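Local coordinates for protein protease VII (Escherichia coli, PDB 1I78) that sits in the outer membrane as a beta barrel and cleaves proteins, as an endopeptidase of the omptin family, at residues N11-I16 with G292-F297. The protein carries 3 engineered substitutions. Sequence-based numbering, arbitrary orientation.
Sequences NINADI and GLKYTF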
ATOM      1  N   ASN A  11     -15.578  -0.737 -28.445  1.00 64.94           N
ATOM      2  CA  ASN A  11     -16.077  -0.711 -27.064  1.00 63.14           C
ATOM      3  C   ASN A  11     -15.069  -0.189 -26.045  1.00 60.95           C
ATOM      4  O   ASN A  11     -14.142  -0.894 -25.673  1.00 61.01           O
ATOM      5  CB  ASN A  11     -16.495  -2.116 -26.635  1.00 65.75           C
ATOM      6  CG  ASN A  11     -17.610  -2.681 -27.483  1.00 67.83           C
ATOM      7  OD1 ASN A  11     -17.624  -2.518 -28.705  1.00 70.26           O
ATOM      8  ND2 ASN A  11     -18.549  -3.367 -26.840  1.00 68.84           N
ATOM      9  N   ILE A  12     -15.266   1.035 -25.574  1.00 58.35           N
ATOM     10  CA  ILE A  12     -14.360   1.616 -24.595  1.00 55.44           C
ATOM     11  C   ILE A  12     -15.134   2.390 -23.540  1.00 54.52           C
ATOM     12  O   ILE A  12     -16.203   2.940 -23.810  1.00 53.29           O
ATOM     13  CB  ILE A  12     -13.354   2.576 -25.271  1.00 55.83           C
ATOM     14  CG1 ILE A  12     -12.579   1.831 -26.359  1.00 56.25           C
ATOM     15  CG2 ILE A  12     -12.388   3.147 -24.235  1.00 54.82           C
ATOM     16  CD1 ILE A  12     -11.599   2.699 -27.119  1.00 56.44           C
ATOM     17  N   ASN A  13     -14.602   2.413 -22.327  1.00 52.83           N
ATOM     18  CA  ASN A  13     -15.238   3.157 -21.259  1.00 51.22           C
ATOM     19  C   ASN A  13     -14.144   3.744 -20.398  1.00 50.01           C
ATOM     20  O   ASN A  13     -13.100   3.132 -20.221  1.00 50.06           O
ATOM     21  CB  ASN A  13     -16.173   2.260 -20.434  1.00 52.18           C
ATOM     22  CG  ASN A  13     -15.436   1.280 -19.548  1.00 51.64           C
ATOM     23  OD1 ASN A  13     -14.756   1.666 -18.605  1.00 51.83           O
ATOM     24  ND2 ASN A  13     -15.580  -0.001 -19.845  1.00 52.88           N
ATOM     25  N   ALA A  14     -14.379   4.953 -19.905  1.00 49.79           N
ATOM     26  CA  ALA A  14     -13.415   5.645 -19.064  1.00 48.91           C
ATOM     27  C   ALA A  14     -13.999   5.751 -17.658  1.00 48.81           C
ATOM     28  O   ALA A  14     -15.215   5.711 -17.474  1.00 47.98           O
ATOM     29  CB  ALA A  14     -13.126   7.026 -19.629  1.00 47.43           C
ATOM     30  N   ASP A  15     -13.124   5.898 -16.673  1.00 47.64           N
ATOM     31  CA  ASP A  15     -13.542   5.965 -15.289  1.00 46.61           C
ATOM     32  C   ASP A  15     -12.679   6.984 -14.556  1.00 44.69           C
ATOM     33  O   ASP A  15     -11.468   6.809 -14.455  1.00 41.49           O
ATOM     34  CB  ASP A  15     -13.359   4.582 -14.664  1.00 51.05           C
ATOM     35  CG  ASP A  15     -14.027   4.449 -13.315  1.00 56.39           C
ATOM     36  OD1 ASP A  15     -13.860   5.359 -12.468  1.00 60.06           O
ATOM     37  OD2 ASP A  15     -14.708   3.419 -13.100  1.00 58.77           O
ATOM     38  N   ILE A  16     -13.307   8.041 -14.053  1.00 42.48           N
ATOM     39  CA  ILE A  16     -12.592   9.077 -13.319  1.00 43.43           C
ATOM     40  C   ILE A  16     -13.274   9.259 -11.967  1.00 43.53           C
ATOM     41  O   ILE A  16     -14.502   9.327 -11.887  1.00 43.34           O
ATOM     42  CB  ILE A  16     -12.615  10.421 -14.076  1.00 45.92           C
ATOM     43  CG1 ILE A  16     -11.747  11.445 -13.347  1.00 45.47           C
ATOM     44  CG2 ILE A  16     -14.044  10.948 -14.179  1.00 48.60           C
ATOM     45  CD1 ILE A  16     -10.281  11.092 -13.330  1.00 46.22           C
ATOM     46  N   GLY A 292     -17.223   8.479  -8.303  1.00 37.80           N
ATOM     47  CA  GLY A 292     -16.935   9.012  -9.619  1.00 39.25           C
ATOM     48  C   GLY A 292     -17.877   8.559 -10.719  1.00 41.09           C
ATOM     49  O   GLY A 292     -18.991   8.106 -10.455  1.00 40.29           O
ATOM     50  N   LEU A 293     -17.403   8.661 -11.960  1.00 43.02           N
ATOM     51  CA  LEU A 293     -18.198   8.324 -13.138  1.00 44.84           C
ATOM     52  C   LEU A 293     -17.552   7.389 -14.159  1.00 45.93           C
ATOM     53  O   LEU A 293     -16.382   7.522 -14.500  1.00 45.20           O
ATOM     54  CB  LEU A 293     -18.598   9.623 -13.839  1.00 45.80           C
ATOM     55  CG  LEU A 293     -18.841   9.598 -15.345  1.00 45.07           C
ATOM     56  CD1 LEU A 293     -20.179   8.935 -15.651  1.00 44.87           C
ATOM     57  CD2 LEU A 293     -18.797  11.026 -15.860  1.00 42.98           C
ATOM     58  N   LYS A 294     -18.342   6.443 -14.649  1.00 49.75           N
ATOM     59  CA  LYS A 294     -17.880   5.500 -15.655  1.00 52.56           C
ATOM     60  C   LYS A 294     -18.670   5.768 -16.939  1.00 54.42           C
ATOM     61  O   LYS A 294     -19.866   5.485 -17.017  1.00 54.42           O
ATOM     62  CB  LYS A 294     -18.094   4.065 -15.178  1.00 51.76           C
ATOM     63  CG  LYS A 294     -17.477   3.029 -16.088  1.00 52.64           C
ATOM     64  CD  LYS A 294     -17.650   1.620 -15.547  1.00 54.38           C
ATOM     65  CE  LYS A 294     -17.273   0.586 -16.614  1.00 57.18           C
ATOM     66  NZ  LYS A 294     -17.298  -0.821 -16.112  1.00 58.90           N
ATOM     67  N   TYR A 295     -17.988   6.332 -17.934  1.00 57.26           N
ATOM     68  CA  TYR A 295     -18.593   6.679 -19.218  1.00 59.32           C
ATOM     69  C   TYR A 295     -18.258   5.659 -20.306  1.00 58.52           C
ATOM     70  O   TYR A 295     -17.093   5.458 -20.637  1.00 57.54           O
ATOM     71  CB  TYR A 295     -18.092   8.059 -19.659  1.00 62.12           C
ATOM     72  CG  TYR A 295     -18.888   8.694 -20.773  1.00 67.79           C
ATOM     73  CD1 TYR A 295     -19.524   7.914 -21.743  1.00 69.96           C
ATOM     74  CD2 TYR A 295     -19.009  10.081 -20.860  1.00 70.23           C
ATOM     75  CE1 TYR A 295     -20.266   8.494 -22.768  1.00 72.41           C
ATOM     76  CE2 TYR A 295     -19.749  10.678 -21.885  1.00 73.61           C
ATOM     77  CZ  TYR A 295     -20.378   9.875 -22.833  1.00 74.74           C
ATOM     78  OH  TYR A 295     -21.131  10.450 -23.834  1.00 77.51           O
ATOM     79  N   THR A 296     -19.279   5.024 -20.869  1.00 59.65           N
ATOM     80  CA  THR A 296     -19.065   4.052 -21.937  1.00 62.28           C
ATOM     81  C   THR A 296     -19.341   4.678 -23.300  1.00 64.36           C
ATOM     82  O   THR A 296     -20.489   4.791 -23.718  1.00 64.79           O
ATOM     83  CB  THR A 296     -19.968   2.814 -21.764  1.00 61.98           C
ATOM     84  OG1 THR A 296     -19.487   2.025 -20.671  1.00 62.95           O
ATOM     85  CG2 THR A 296     -19.969   1.963 -23.026  1.00 61.98           C
ATOM     86  N   PHE A 297     -18.281   5.082 -23.991  1.00 67.10           N
ATOM     87  CA  PHE A 297     -18.401   5.705 -25.310  1.00 70.10           C
ATOM     88  C   PHE A 297     -19.220   4.891 -26.319  1.00 72.49           C
ATOM     89  O   PHE A 297     -19.995   5.517 -27.077  1.00 72.98           O
ATOM     90  CB  PHE A 297     -17.010   5.991 -25.879  1.00 68.50           C
ATOM     91  CG  PHE A 297     -16.194   6.897 -25.021  1.00 68.83           C
ATOM     92  CD1 PHE A 297     -15.609   6.425 -23.854  1.00 69.02           C
ATOM     93  CD2 PHE A 297     -16.059   8.239 -25.345  1.00 69.33           C
ATOM     94  CE1 PHE A 297     -14.899   7.278 -23.018  1.00 69.99           C
ATOM     95  CE2 PHE A 297     -15.352   9.105 -24.516  1.00 71.08           C
ATOM     96  CZ  PHE A 297     -14.771   8.625 -23.348  1.00 70.98           C
ATOM     97  OXT PHE A 297     -19.069   3.645 -26.357  1.00 74.65           O
TER
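Residues 12-16 and 292-296 pair as antiparallel strands at 166° and close the barrel of this omptin, joining its first strand to its last, close to the C-terminal residue Phe297. Ala14 faces Tyr295 in a hydrogen-bonded pair, with Ala14 N to Tyr295 O and Tyr295 N to Ala14 O both 2.9 Å. Ile16 and Leu293 repeat the pattern, the bond from Leu293 N to Ile16 O being the straightest at 164°. The ladder weakens at the chain end, where the hydrogen bond from Phe297 N to Ile12 O, 3.0 Å, is weak, its N-H...O angle only 122°.

The Phe297 ring turns its edge to the first strand: CD1 comes to Ile12 O in the ring plane, and CE1 touches the Ala14 methyl, CB, at 3.8 Å. On the other face, which carries Asn13, Asp15, Lys294 and Thr296, the extended Lys294 chain runs across the Asn13 amide, its CE 3.4 Å from Asn13 OD1. Lys294 CB and CG also pass Asp15 OD2, though Lys294 NZ stays 5.8 Å from it. Thr296 OG1 lies against Asn13 CB.

Neighbouring strands flank the seam on both sides. Asn57 of strand 37-58 donates to Asn13 OD1, and Ile16 packs on Ile52 there; beyond the last strand, strand 245-267 supplies the Tyr248 hydroxyl bonded to Asp15 OD1 and backbone bonds to Gly292 and Lys294.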